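Local coordinates for D-ribitol-5-phosphate phosphatase (Bacteroides thetaiotaomicron, PDB 4JB3), which removes the phosphate from D-ribitol 5-phosphate and D-ribitol 1-phosphate, and also from the riboflavin precursor 5-amino-6-(5-phospho-D-ribitylamino)uracil, at residues A46-L50 / A101-F105; Q69-K75 / S162-T168; A78-R82 / T94-T98; T189-G195 / F207-P212. All blocks are in the same frame, centred on the assembly; numbering follows the deposited sequence.

Interaction 1 of 4, residues A46-L50 / A101-F105; sequences AFIKL and AWLGF
The ring of F47 lies flat over the methyl group of A101 and turns its edge to W102. A101 CB sits 3.6 Å from the centroid of the F47 ring and only 7° off the ring normal, a CH-pi contact centred on the face. At the rim of the same ring, CZ of F47 comes to 4.0 Å from CE2 of W102, over one face of the indole. The planes of F47 and the five-membered ring of W102 stand at 88°, an edge-to-face (T-shaped) stack. F47 reaches both partners because its CG lies anti to the carbonyl carbon (chi1 -79°), which carries the ring across to helix 95-103. L50 CD1 meets the A101 methyl at 3.6 Å, and A46 CB approaches A101 O at 3.6 Å. G104 has no side chain, and a CB there would run into A46. F68 adds a further edge-to-face contact to F47, L85 of helix 78-89 packs on F47 and L50, and W102 also meets F81 and F135. Helices 40-50 and 95-103 of this helical part of the HAD phosphatase are thus joined through buried apolar and aromatic groups, so their fit rests on shape and ring orientation rather than on polar bonds between the two segments.

Interaction 2 of 4, residues Q69-K75 / S162-T168; sequences QELEEGK and SYQLGHT
S162 meets E72 where a short, weakly bonded helix, 162-165, packs against the C-terminal end of helix 66-72, whose last turn G74 closes in a Schellman motif. S162 comes first: its hydroxyl donates to E72 O at 2.6 Å, in the carbonyl plane on a lone pair, and OG is placed for this between the backbone N and the carbonyl carbon (chi1 61°). The same OG also bonds to T132 N, so it ties the helix end to the loop after strand 125-130. E72 itself turns its carboxylate elsewhere, to N133 and a bound glycerol. At Y163 the backbone passes close to the glycine, G74 CA lying 3.3 Å from Y163 O; a side chain on G74 would collide with that oxygen. G166, with positive phi, brings its CA to 3.2 Å from E73 O in a CA-H...O contact. T168 ends the walk. Its OG1 donates to the anti lone pair of E73 OE2 at 2.8 Å, while Q69 NE2 reaches that oxygen from above the carboxylate plane, and water 1 joins it to T168 N. K75 makes a salt bridge to the other oxygen, E73 OE1. An alanine in place of E73 would probably leave the T168 hydroxyl, the Q69 amide and the K75 ammonium without their shared mate. Beside the polar grip, the T168 methyl, CG2, rests 3.6 Å from E73 CG.

Interaction 3 of 4, residues A78-R82 / T94-T98; sequences ADEFR and TMEET
M95 lays its thioether across the aliphatic part of R82, the two chains crossing at about a right angle, with M95 SD 3.8 Å from R82 CD. Bends at chi2 and chi3 of M95 (-71° and -86°) fold its tip back to A78, where CE meets A78 CB at 3.7 Å. The buried side lies at F81 and T98: the T98 methyl CG2 comes to the edge of the F81 ring, near its plane, 3.8 Å from CE2. F135 of helix 134-140 touches A78, F81, M95 and T98, while F68 meets the F81 ring edge-to-face. T98 OG1 donates to T94 O at 2.9 Å, and T98 N reaches the same oxygen from the opposite face of its plane. Toward solvent, where M95, D79 and T94 lie, the contact opens into polar groups. R82 turns its guanidinium side-on to D79, NE and NH2 both gripping the single oxygen OD1, with NE at 2.9 Å; NH1 bonds to L93 O. A leucine in place of R82 would probably leave the D79 carboxylate without its charged mate and L93 O without this donor. Two successive helices, 78-89 and 95-103, are joined here near the start of each, and the second begins with a capping box: T94 OG1 accepts from E97 N at 3.1 Å, and E97 OE1 accepts in turn from T94 N.

Interaction 4 of 4, residues T189-G195 / F207-P212; sequences TLFVDDG and FETFQP. With NA (sodium ion), chain B.
The F207 ring meets T189 at its edge, the methyl CG2 lying near the ring plane 3.7 Å from CE1, the side chains pointing the same way. F191 receives the T209 methyl at its ring edge, and F175 packs edge-to-face with it. The F210 ring has P212 CD over the centre of one face; V192 CG1 approaches the ring obliquely and lies 3.7 Å from P212 CD. Between these groups strands 189-192 and 208-210 run parallel, F191 N donating to E208 O at 2.8 Å and F210 N to F191 O at 2.9 Å, with D193 N to F210 O continuing the ladder past the strand end. Q211, extended beyond CG, carries NE2 to D194 O at 2.9 Å from above the carbonyl plane. D193 OD1 accepts from G195 N in an Asx turn and from water 3, a sodium ligand; its OD2 forms a salt bridge with K169. D194 OD1 binds the sodium ion at 2.3 Å, beside waters 3 and 4, D30 and G32. With helix 196-204 the strands form a beta-alpha-beta unit at one edge of the parallel sheet, and the turn after strand 189-192 supplies D194 to the HAD metal site, consistent with magnesium binding at D30 and D194.

Interactions 1 and 4 are buried; 2 and 3 run from core to surface. Interactions 1 and 3 share helix 95-103: its start meets helix 78-89 and its end meets helix 40-50, and they touch where W102 NE1 lies 3.4 Å from F81 CE2. Interaction 2 adjoins both through L71, and leads from the helical region to the segment following strand 158-161 at one edge of the sheet. Interaction 4 lies at the other edge, about 28 Å from interaction 1 between centres. Chemistry follows place: aromatic packing in 1, hydroxyl bonds to a carboxylate and a backbone carbonyl in 2, apolar contact beside polar pairs within each segment in 3, and backbone pairing with metal binding in 4.

Interaction 1 of 4, residues A46-L50 / A101-F105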
loop_
_atom_site.group_PDB
_atom_site.type_symbol
_atom_site.label_atom_id
_atom_site.label_comp_id
_atom_site.label_asym_id
_atom_site.label_seq_id
_atom_site.Cartn_x
_atom_site.Cartn_y
_atom_site.Cartn_z
ATOM N N ALA A 46 -15.856 10.592 -2.307
ATOM C CA ALA A 46 -16.248 9.521 -3.219
ATOM C C ALA A 46 -17.269 8.604 -2.563
ATOM O O ALA A 46 -18.210 8.145 -3.221
ATOM C CB ALA A 46 -15.032 8.734 -3.669
ATOM N N PHE A 47 -17.083 8.315 -1.278
ATOM C CA PHE A 47 -18.058 7.474 -0.583
ATOM C C PHE A 47 -19.351 8.206 -0.251
ATOM O O PHE A 47 -20.423 7.602 -0.283
ATOM C CB PHE A 47 -17.449 6.778 0.641
ATOM C CG PHE A 47 -16.625 5.571 0.287
ATOM C CD1 PHE A 47 -15.269 5.695 -0.021
ATOM C CD2 PHE A 47 -17.213 4.311 0.226
ATOM C CE1 PHE A 47 -14.513 4.580 -0.364
ATOM C CE2 PHE A 47 -16.462 3.190 -0.111
ATOM C CZ PHE A 47 -15.113 3.321 -0.412
ATOM N N ILE A 48 -19.274 9.501 0.052
ATOM C CA ILE A 48 -20.495 10.289 0.251
ATOM C C ILE A 48 -21.364 10.242 -1.010
ATOM O O ILE A 48 -22.587 10.128 -0.919
ATOM C CB ILE A 48 -20.178 11.752 0.651
ATOM C CG1 ILE A 48 -19.658 11.797 2.089
ATOM C CG2 ILE A 48 -21.409 12.635 0.507
ATOM C CD1 ILE A 48 -19.145 13.161 2.525
ATOM N N LYS A 49 -20.718 10.265 -2.177
ATOM C CA LYS A 49 -21.414 10.209 -3.464
ATOM C C LYS A 49 -22.287 8.952 -3.587
ATOM O O LYS A 49 -23.344 8.992 -4.215
ATOM C CB LYS A 49 -20.403 10.287 -4.620
ATOM C CG LYS A 49 -21.015 10.159 -6.013
ATOM C CD LYS A 49 -19.995 10.440 -7.113
ATOM C CE LYS A 49 -20.604 10.239 -8.495
ATOM N NZ LYS A 49 -19.656 10.605 -9.584
ATOM N N LEU A 50 -21.849 7.858 -2.960
ATOM C CA LEU A 50 -22.617 6.603 -2.960
ATOM C C LEU A 50 -23.790 6.616 -1.996
ATOM O O LEU A 50 -24.671 5.756 -2.080
ATOM C CB LEU A 50 -21.730 5.424 -2.569
ATOM C CG LEU A 50 -20.543 5.028 -3.430
ATOM C CD1 LEU A 50 -19.900 3.796 -2.820
ATOM C CD2 LEU A 50 -20.983 4.756 -4.855
ATOM N N ALA A 101 -15.466 4.295 -5.848
ATOM C CA ALA A 101 -15.359 4.960 -4.553
ATOM C C ALA A 101 -14.022 4.646 -3.891
ATOM O O ALA A 101 -13.336 5.548 -3.409
ATOM C CB ALA A 101 -16.529 4.593 -3.644
ATOM N N TRP A 102 -13.634 3.377 -3.884
ATOM C CA TRP A 102 -12.318 2.997 -3.373
ATOM C C TRP A 102 -11.164 3.713 -4.076
ATOM O O TRP A 102 -10.184 4.113 -3.433
ATOM C CB TRP A 102 -12.123 1.483 -3.473
ATOM C CG TRP A 102 -12.654 0.778 -2.264
ATOM C CD1 TRP A 102 -13.793 0.014 -2.189
ATOM C CD2 TRP A 102 -12.098 0.799 -0.942
ATOM N NE1 TRP A 102 -13.962 -0.451 -0.906
ATOM C CE2 TRP A 102 -12.942 0.024 -0.120
ATOM C CE3 TRP A 102 -10.966 1.398 -0.374
ATOM C CZ2 TRP A 102 -12.680 -0.183 1.229
ATOM C CZ3 TRP A 102 -10.709 1.196 0.962
ATOM C CH2 TRP A 102 -11.562 0.419 1.756
ATOM N N LEU A 103 -11.268 3.868 -5.393
ATOM C CA LEU A 103 -10.197 4.525 -6.141
ATOM C C LEU A 103 -10.124 6.019 -5.815
ATOM O O LEU A 103 -9.128 6.683 -6.129
ATOM C CB LEU A 103 -10.351 4.285 -7.640
ATOM C CG LEU A 103 -10.198 2.817 -8.040
ATOM C CD1 LEU A 103 -10.317 2.660 -9.544
ATOM C CD2 LEU A 103 -8.876 2.252 -7.555
ATOM N N GLY A 104 -11.165 6.534 -5.166
ATOM C CA GLY A 104 -11.173 7.898 -4.676
ATOM C C GLY A 104 -10.078 8.172 -3.663
ATOM O O GLY A 104 -9.714 9.327 -3.447
ATOM N N PHE A 105 -9.547 7.114 -3.045
ATOM C CA PHE A 105 -8.442 7.270 -2.100
ATOM C C PHE A 105 -7.157 7.718 -2.774
ATOM O O PHE A 105 -6.261 8.237 -2.112
ATOM C CB PHE A 105 -8.127 5.938 -1.415
ATOM C CG PHE A 105 -8.831 5.725 -0.105
ATOM C CD1 PHE A 105 -8.342 6.299 1.063
ATOM C CD2 PHE A 105 -9.948 4.913 -0.030
ATOM C CE1 PHE A 105 -8.982 6.089 2.282
ATOM C CE2 PHE A 105 -10.594 4.701 1.180
ATOM C CZ PHE A 105 -10.106 5.289 2.338
#

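Interaction 2 of 4, residues Q69-K75 / S162-T168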
loop_
_atom_site.group_PDB
_atom_site.type_symbol
_atom_site.label_atom_id
_atom_site.label_comp_id
_atom_site.label_asym_id
_atom_site.label_seq_id
_atom_site.Cartn_x
_atom_site.Cartn_y
_atom_site.Cartn_z
ATOM N N GLN A 69 -12.627 -2.610 7.507
ATOM C CA GLN A 69 -11.602 -3.514 8.032
ATOM C C GLN A 69 -11.865 -4.951 7.612
ATOM O O GLN A 69 -10.944 -5.666 7.200
ATOM C CB GLN A 69 -11.542 -3.440 9.554
ATOM C CG GLN A 69 -10.678 -4.526 10.189
ATOM C CD GLN A 69 -10.429 -4.278 11.658
ATOM O OE1 GLN A 69 -11.168 -3.539 12.307
ATOM N NE2 GLN A 69 -9.370 -4.882 12.193
ATOM N N GLU A 70 -13.117 -5.383 7.730
ATOM C CA GLU A 70 -13.459 -6.752 7.367
ATOM C C GLU A 70 -13.101 -7.047 5.915
ATOM O O GLU A 70 -12.586 -8.123 5.603
ATOM C CB GLU A 70 -14.937 -7.063 7.660
ATOM C CG GLU A 70 -15.223 -7.218 9.143
ATOM C CD GLU A 70 -16.700 -7.248 9.460
ATOM O OE1 GLU A 70 -17.510 -7.216 8.516
ATOM O OE2 GLU A 70 -17.055 -7.295 10.657
ATOM N N LEU A 71 -13.347 -6.086 5.026
ATOM C CA LEU A 71 -12.961 -6.239 3.629
ATOM C C LEU A 71 -11.445 -6.343 3.501
ATOM O O LEU A 71 -10.927 -7.237 2.816
ATOM C CB LEU A 71 -13.470 -5.057 2.798
ATOM C CG LEU A 71 -13.004 -5.037 1.341
ATOM C CD1 LEU A 71 -13.716 -6.153 0.560
ATOM C CD2 LEU A 71 -13.225 -3.662 0.718
ATOM N N GLU A 72 -10.719 -5.479 4.196
ATOM C CA GLU A 72 -9.263 -5.475 4.061
ATOM C C GLU A 72 -8.588 -6.655 4.760
ATOM O O GLU A 72 -7.408 -6.921 4.530
ATOM C CB GLU A 72 -8.677 -4.115 4.459
ATOM C CG GLU A 72 -9.250 -3.003 3.567
ATOM C CD GLU A 72 -8.256 -1.917 3.212
ATOM O OE1 GLU A 72 -7.443 -1.504 4.076
ATOM O OE2 GLU A 72 -8.294 -1.461 2.040
ATOM N N GLU A 73 -9.338 -7.381 5.580
ATOM C CA GLU A 73 -8.821 -8.610 6.197
ATOM C C GLU A 73 -9.336 -9.878 5.522
ATOM O O GLU A 73 -9.012 -10.987 5.951
ATOM C CB GLU A 73 -9.142 -8.638 7.692
ATOM C CG GLU A 73 -8.381 -7.580 8.443
ATOM C CD GLU A 73 -8.704 -7.503 9.913
ATOM O OE1 GLU A 73 -9.571 -8.267 10.400
ATOM O OE2 GLU A 73 -8.079 -6.664 10.593
ATOM N N GLY A 74 -10.141 -9.713 4.479
ATOM C CA GLY A 74 -10.669 -10.854 3.754
ATOM C C GLY A 74 -11.816 -11.549 4.462
ATOM O O GLY A 74 -12.216 -12.638 4.056
ATOM N N LYS A 75 -12.347 -10.924 5.513
ATOM C CA LYS A 75 -13.452 -11.513 6.268
ATOM C C LYS A 75 -14.777 -11.261 5.572
ATOM O O LYS A 75 -15.743 -12.012 5.760
ATOM C CB LYS A 75 -13.462 -10.967 7.691
ATOM C CG LYS A 75 -12.221 -11.366 8.469
ATOM C CD LYS A 75 -12.240 -10.822 9.886
ATOM C CE LYS A 75 -11.001 -11.269 10.651
ATOM N NZ LYS A 75 -11.035 -10.846 12.079
ATOM N N SER A 162 -3.103 -7.656 2.700
ATOM C CA SER A 162 -3.866 -7.914 3.923
ATOM C C SER A 162 -5.077 -8.826 3.713
ATOM O O SER A 162 -5.316 -9.738 4.506
ATOM C CB SER A 162 -4.319 -6.589 4.541
ATOM O OG SER A 162 -5.164 -5.892 3.641
ATOM N N TYR A 163 -5.842 -8.586 2.652
ATOM C CA TYR A 163 -7.110 -9.300 2.471
ATOM C C TYR A 163 -6.916 -10.775 2.133
ATOM O O TYR A 163 -7.843 -11.582 2.280
ATOM C CB TYR A 163 -8.009 -8.591 1.451
ATOM C CG TYR A 163 -7.571 -8.669 0.008
ATOM C CD1 TYR A 163 -8.006 -9.698 -0.815
ATOM C CD2 TYR A 163 -6.744 -7.693 -0.540
ATOM C CE1 TYR A 163 -7.616 -9.760 -2.148
ATOM C CE2 TYR A 163 -6.364 -7.734 -1.876
ATOM C CZ TYR A 163 -6.800 -8.769 -2.667
ATOM O OH TYR A 163 -6.425 -8.827 -3.998
ATOM N N GLN A 164 -5.713 -11.137 1.702
ATOM C CA GLN A 164 -5.417 -12.534 1.424
ATOM C C GLN A 164 -4.790 -13.226 2.622
ATOM O O GLN A 164 -4.700 -14.450 2.660
ATOM C CB GLN A 164 -4.477 -12.636 0.229
ATOM C CG GLN A 164 -5.109 -12.169 -1.053
ATOM C CD GLN A 164 -4.243 -12.478 -2.248
ATOM O OE1 GLN A 164 -3.025 -12.367 -2.180
ATOM N NE2 GLN A 164 -4.867 -12.883 -3.347
ATOM N N LEU A 165 -4.378 -12.437 3.610
ATOM C CA LEU A 165 -3.646 -12.964 4.757
ATOM C C LEU A 165 -4.432 -12.975 6.066
ATOM O O LEU A 165 -4.010 -13.616 7.039
ATOM C CB LEU A 165 -2.326 -12.212 4.930
ATOM C CG LEU A 165 -1.408 -12.285 3.712
ATOM C CD1 LEU A 165 -0.147 -11.466 3.961
ATOM C CD2 LEU A 165 -1.061 -13.735 3.433
ATOM N N GLY A 166 -5.558 -12.265 6.108
ATOM C CA GLY A 166 -6.446 -12.335 7.261
ATOM C C GLY A 166 -6.154 -11.346 8.381
ATOM O O GLY A 166 -6.764 -11.430 9.453
ATOM N N HIS A 167 -5.231 -10.423 8.147
ATOM C CA HIS A 167 -4.853 -9.432 9.157
ATOM C C HIS A 167 -4.501 -8.142 8.452
ATOM O O HIS A 167 -4.033 -8.172 7.311
ATOM C CB HIS A 167 -3.603 -9.882 9.933
ATOM C CG HIS A 167 -3.738 -11.214 10.597
ATOM N ND1 HIS A 167 -4.256 -11.367 11.864
ATOM C CD2 HIS A 167 -3.403 -12.455 10.174
ATOM C CE1 HIS A 167 -4.249 -12.648 12.188
ATOM N NE2 HIS A 167 -3.729 -13.328 11.182
ATOM N N THR A 168 -4.700 -7.011 9.128
ATOM C CA THR A 168 -4.220 -5.721 8.638
ATOM C C THR A 168 -3.123 -5.173 9.539
ATOM O O THR A 168 -3.180 -5.352 10.765
ATOM C CB THR A 168 -5.350 -4.670 8.554
ATOM O OG1 THR A 168 -6.168 -4.753 9.729
ATOM C CG2 THR A 168 -6.201 -4.912 7.335
HETATM O O HOH W 1 -5.795 -7.351 11.807
HETATM O O HOH W 2 -7.772 -10.645 11.762
#

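Interaction 3 of 4, residues A78-R82 / T94-T98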
loop_
_atom_site.group_PDB
_atom_site.type_symbol
_atom_site.label_atom_id
_atom_site.label_comp_id
_atom_site.label_asym_id
_atom_site.label_seq_id
_atom_site.Cartn_x
_atom_site.Cartn_y
_atom_site.Cartn_z
ATOM N N ALA A 78 -15.441 -9.004 -1.668
ATOM C CA ALA A 78 -15.803 -7.759 -2.333
ATOM C C ALA A 78 -17.321 -7.627 -2.467
ATOM O O ALA A 78 -17.889 -6.560 -2.214
ATOM C CB ALA A 78 -15.134 -7.659 -3.693
ATOM N N ASP A 79 -17.979 -8.712 -2.858
ATOM C CA ASP A 79 -19.427 -8.712 -3.051
ATOM C C ASP A 79 -20.153 -8.516 -1.719
ATOM O O ASP A 79 -21.131 -7.767 -1.637
ATOM C CB ASP A 79 -19.846 -10.036 -3.698
ATOM C CG ASP A 79 -21.248 -10.002 -4.283
ATOM O OD1 ASP A 79 -21.707 -8.922 -4.724
ATOM O OD2 ASP A 79 -21.892 -11.067 -4.340
ATOM N N GLU A 80 -19.696 -9.198 -0.676
ATOM C CA GLU A 80 -20.317 -9.057 0.641
ATOM C C GLU A 80 -20.175 -7.634 1.170
ATOM O O GLU A 80 -21.105 -7.066 1.753
ATOM C CB GLU A 80 -19.710 -10.061 1.629
ATOM C CG GLU A 80 -20.125 -11.502 1.370
ATOM C CD GLU A 80 -19.426 -12.487 2.286
ATOM O OE1 GLU A 80 -18.194 -12.367 2.468
ATOM O OE2 GLU A 80 -20.110 -13.386 2.823
ATOM N N PHE A 81 -19.003 -7.048 0.962
ATOM C CA PHE A 81 -18.787 -5.665 1.356
ATOM C C PHE A 81 -19.722 -4.733 0.585
ATOM O O PHE A 81 -20.330 -3.823 1.156
ATOM C CB PHE A 81 -17.326 -5.273 1.122
ATOM C CG PHE A 81 -17.065 -3.801 1.286
ATOM C CD1 PHE A 81 -16.770 -3.262 2.535
ATOM C CD2 PHE A 81 -17.115 -2.952 0.185
ATOM C CE1 PHE A 81 -16.550 -1.896 2.682
ATOM C CE2 PHE A 81 -16.888 -1.596 0.326
ATOM C CZ PHE A 81 -16.606 -1.064 1.572
ATOM N N ARG A 82 -19.816 -4.953 -0.724
ATOM C CA ARG A 82 -20.711 -4.175 -1.577
ATOM C C ARG A 82 -22.143 -4.207 -1.044
ATOM O O ARG A 82 -22.814 -3.173 -0.947
ATOM C CB ARG A 82 -20.690 -4.747 -2.996
ATOM C CG ARG A 82 -21.625 -4.042 -3.963
ATOM C CD ARG A 82 -21.985 -4.965 -5.115
ATOM N NE ARG A 82 -22.621 -6.196 -4.657
ATOM C CZ ARG A 82 -23.908 -6.294 -4.323
ATOM N NH1 ARG A 82 -24.704 -5.233 -4.399
ATOM N NH2 ARG A 82 -24.404 -7.453 -3.911
ATOM N N THR A 94 -23.598 -1.171 -7.434
ATOM C CA THR A 94 -22.901 -2.068 -8.352
ATOM C C THR A 94 -21.450 -2.212 -7.922
ATOM O O THR A 94 -20.913 -1.373 -7.177
ATOM C CB THR A 94 -22.913 -1.555 -9.794
ATOM O OG1 THR A 94 -22.133 -0.354 -9.888
ATOM C CG2 THR A 94 -24.346 -1.321 -10.280
ATOM N N MET A 95 -20.795 -3.249 -8.426
ATOM C CA MET A 95 -19.381 -3.414 -8.129
ATOM C C MET A 95 -18.576 -2.253 -8.674
ATOM O O MET A 95 -17.627 -1.802 -8.030
ATOM C CB MET A 95 -18.863 -4.739 -8.696
ATOM C CG MET A 95 -19.358 -5.956 -7.935
ATOM S SD MET A 95 -18.554 -6.026 -6.311
ATOM C CE MET A 95 -17.058 -6.904 -6.727
ATOM N N GLU A 96 -18.950 -1.753 -9.847
ATOM C CA GLU A 96 -18.152 -0.701 -10.467
ATOM C C GLU A 96 -18.217 0.608 -9.688
ATOM O O GLU A 96 -17.212 1.292 -9.549
ATOM C CB GLU A 96 -18.539 -0.485 -11.927
ATOM C CG GLU A 96 -17.627 0.500 -12.659
ATOM C CD GLU A 96 -16.179 0.033 -12.751
ATOM O OE1 GLU A 96 -15.923 -1.191 -12.700
ATOM O OE2 GLU A 96 -15.291 0.900 -12.887
ATOM N N GLU A 97 -19.381 0.964 -9.164
ATOM C CA GLU A 97 -19.411 2.220 -8.426
ATOM C C GLU A 97 -18.735 2.070 -7.071
ATOM O O GLU A 97 -18.187 3.040 -6.543
ATOM C CB GLU A 97 -20.818 2.771 -8.308
ATOM C CG GLU A 97 -21.716 1.966 -7.442
ATOM C CD GLU A 97 -23.134 2.482 -7.510
ATOM O OE1 GLU A 97 -24.063 1.658 -7.624
ATOM O OE2 GLU A 97 -23.321 3.722 -7.451
ATOM N N THR A 98 -18.730 0.852 -6.534
ATOM C CA THR A 98 -18.040 0.593 -5.277
ATOM C C THR A 98 -16.530 0.680 -5.505
ATOM O O THR A 98 -15.803 1.283 -4.701
ATOM C CB THR A 98 -18.451 -0.764 -4.689
ATOM O OG1 THR A 98 -19.879 -0.775 -4.511
ATOM C CG2 THR A 98 -17.778 -0.983 -3.334
#

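Interaction 4 of 4, residues T189-G195 / F207-P212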
loop_
_atom_site.group_PDB
_atom_site.type_symbol
_atom_site.label_atom_id
_atom_site.label_comp_id
_atom_site.label_asym_id
_atom_site.label_seq_id
_atom_site.Cartn_x
_atom_site.Cartn_y
_atom_site.Cartn_z
ATOM N N THR A 189 16.531 -5.633 6.229
ATOM C CA THR A 189 15.365 -5.251 5.440
ATOM C C THR A 189 14.913 -3.855 5.820
ATOM O O THR A 189 14.779 -3.542 7.006
ATOM C CB THR A 189 14.208 -6.230 5.695
ATOM O OG1 THR A 189 14.647 -7.564 5.405
ATOM C CG2 THR A 189 13.016 -5.900 4.817
ATOM N N LEU A 190 14.691 -3.013 4.810
ATOM C CA LEU A 190 14.161 -1.675 5.039
ATOM C C LEU A 190 12.663 -1.665 4.772
ATOM O O LEU A 190 12.217 -1.972 3.659
ATOM C CB LEU A 190 14.837 -0.655 4.121
ATOM C CG LEU A 190 14.388 0.791 4.379
ATOM C CD1 LEU A 190 14.894 1.319 5.715
ATOM C CD2 LEU A 190 14.869 1.682 3.252
ATOM N N PHE A 191 11.904 -1.304 5.799
ATOM C CA PHE A 191 10.459 -1.230 5.718
ATOM C C PHE A 191 10.063 0.227 5.523
ATOM O O PHE A 191 10.411 1.080 6.332
ATOM C CB PHE A 191 9.835 -1.808 6.990
ATOM C CG PHE A 191 8.335 -1.680 7.058
ATOM C CD1 PHE A 191 7.521 -2.156 6.034
ATOM C CD2 PHE A 191 7.737 -1.116 8.170
ATOM C CE1 PHE A 191 6.126 -2.048 6.125
ATOM C CE2 PHE A 191 6.359 -1.007 8.265
ATOM C CZ PHE A 191 5.555 -1.474 7.246
ATOM N N VAL A 192 9.349 0.499 4.432
ATOM C CA VAL A 192 8.978 1.852 4.027
ATOM C C VAL A 192 7.466 2.031 4.091
ATOM O O VAL A 192 6.740 1.439 3.295
ATOM C CB VAL A 192 9.461 2.152 2.594
ATOM C CG1 VAL A 192 9.218 3.624 2.247
ATOM C CG2 VAL A 192 10.930 1.797 2.417
ATOM N N ASP A 193 6.993 2.840 5.033
ATOM C CA ASP A 193 5.565 2.958 5.302
ATOM C C ASP A 193 5.324 4.342 5.862
ATOM O O ASP A 193 6.112 4.829 6.676
ATOM C CB ASP A 193 5.156 1.877 6.321
ATOM C CG ASP A 193 3.651 1.663 6.399
ATOM O OD1 ASP A 193 2.894 2.641 6.568
ATOM O OD2 ASP A 193 3.209 0.499 6.297
ATOM N N ASP A 194 4.247 4.991 5.424
ATOM C CA ASP A 194 3.959 6.333 5.919
ATOM C C ASP A 194 3.239 6.352 7.265
ATOM O O ASP A 194 3.082 7.421 7.873
ATOM C CB ASP A 194 3.147 7.141 4.895
ATOM C CG ASP A 194 1.810 6.502 4.580
ATOM O OD1 ASP A 194 1.796 5.294 4.270
ATOM O OD2 ASP A 194 0.771 7.200 4.638
ATOM N N GLY A 195 2.792 5.178 7.724
ATOM C CA GLY A 195 1.998 5.108 8.944
ATOM C C GLY A 195 2.810 4.814 10.195
ATOM O O GLY A 195 3.556 3.825 10.239
ATOM N N PHE A 207 13.099 -4.649 11.869
ATOM C CA PHE A 207 13.313 -3.991 10.585
ATOM C C PHE A 207 14.011 -2.656 10.740
ATOM O O PHE A 207 13.800 -1.942 11.726
ATOM C CB PHE A 207 11.979 -3.743 9.890
ATOM C CG PHE A 207 11.296 -4.988 9.433
ATOM C CD1 PHE A 207 11.603 -5.536 8.202
ATOM C CD2 PHE A 207 10.367 -5.642 10.248
ATOM C CE1 PHE A 207 10.984 -6.693 7.766
ATOM C CE2 PHE A 207 9.736 -6.809 9.808
ATOM C CZ PHE A 207 10.054 -7.326 8.562
ATOM N N GLU A 208 14.839 -2.311 9.761
ATOM C CA GLU A 208 15.205 -0.918 9.565
ATOM C C GLU A 208 13.960 -0.245 8.993
ATOM O O GLU A 208 13.202 -0.861 8.228
ATOM C CB GLU A 208 16.388 -0.794 8.596
ATOM C CG GLU A 208 17.701 -1.353 9.137
ATOM C CD GLU A 208 18.283 -0.511 10.265
ATOM O OE1 GLU A 208 18.053 0.716 10.279
ATOM O OE2 GLU A 208 18.977 -1.079 11.136
ATOM N N THR A 209 13.718 1.006 9.367
ATOM C CA THR A 209 12.505 1.674 8.899
ATOM C C THR A 209 12.760 3.042 8.275
ATOM O O THR A 209 13.716 3.747 8.610
ATOM C CB THR A 209 11.445 1.822 10.017
ATOM O OG1 THR A 209 11.967 2.649 11.063
ATOM C CG2 THR A 209 11.060 0.461 10.596
ATOM N N PHE A 210 11.870 3.397 7.362
ATOM C CA PHE A 210 11.854 4.714 6.742
ATOM C C PHE A 210 10.395 5.106 6.617
ATOM O O PHE A 210 9.603 4.373 6.014
ATOM C CB PHE A 210 12.541 4.663 5.375
ATOM C CG PHE A 210 12.362 5.916 4.542
ATOM C CD1 PHE A 210 12.376 7.173 5.128
ATOM C CD2 PHE A 210 12.212 5.820 3.167
ATOM C CE1 PHE A 210 12.219 8.321 4.357
ATOM C CE2 PHE A 210 12.074 6.965 2.388
ATOM C CZ PHE A 210 12.062 8.209 2.987
ATOM N N GLN A 211 10.044 6.249 7.201
ATOM C CA GLN A 211 8.668 6.749 7.196
ATOM C C GLN A 211 8.553 8.020 6.341
ATOM O O GLN A 211 8.667 9.147 6.849
ATOM C CB GLN A 211 8.143 6.982 8.626
ATOM C CG GLN A 211 6.665 7.402 8.677
ATOM C CD GLN A 211 6.084 7.458 10.085
ATOM O OE1 GLN A 211 6.741 7.105 11.060
ATOM N NE2 GLN A 211 4.820 7.876 10.185
ATOM N N PRO A 212 8.346 7.848 5.033
ATOM C CA PRO A 212 8.155 9.027 4.183
ATOM C C PRO A 212 6.814 9.698 4.440
ATOM O O PRO A 212 5.891 9.092 5.004
ATOM C CB PRO A 212 8.193 8.441 2.769
ATOM C CG PRO A 212 7.666 7.036 2.936
ATOM C CD PRO A 212 8.214 6.584 4.279
HETATM NA NA NA B . 0.165 3.677 3.842
HETATM O O HOH W 3 0.214 3.161 6.184
HETATM O O HOH W 4 -1.363 5.384 4.429
#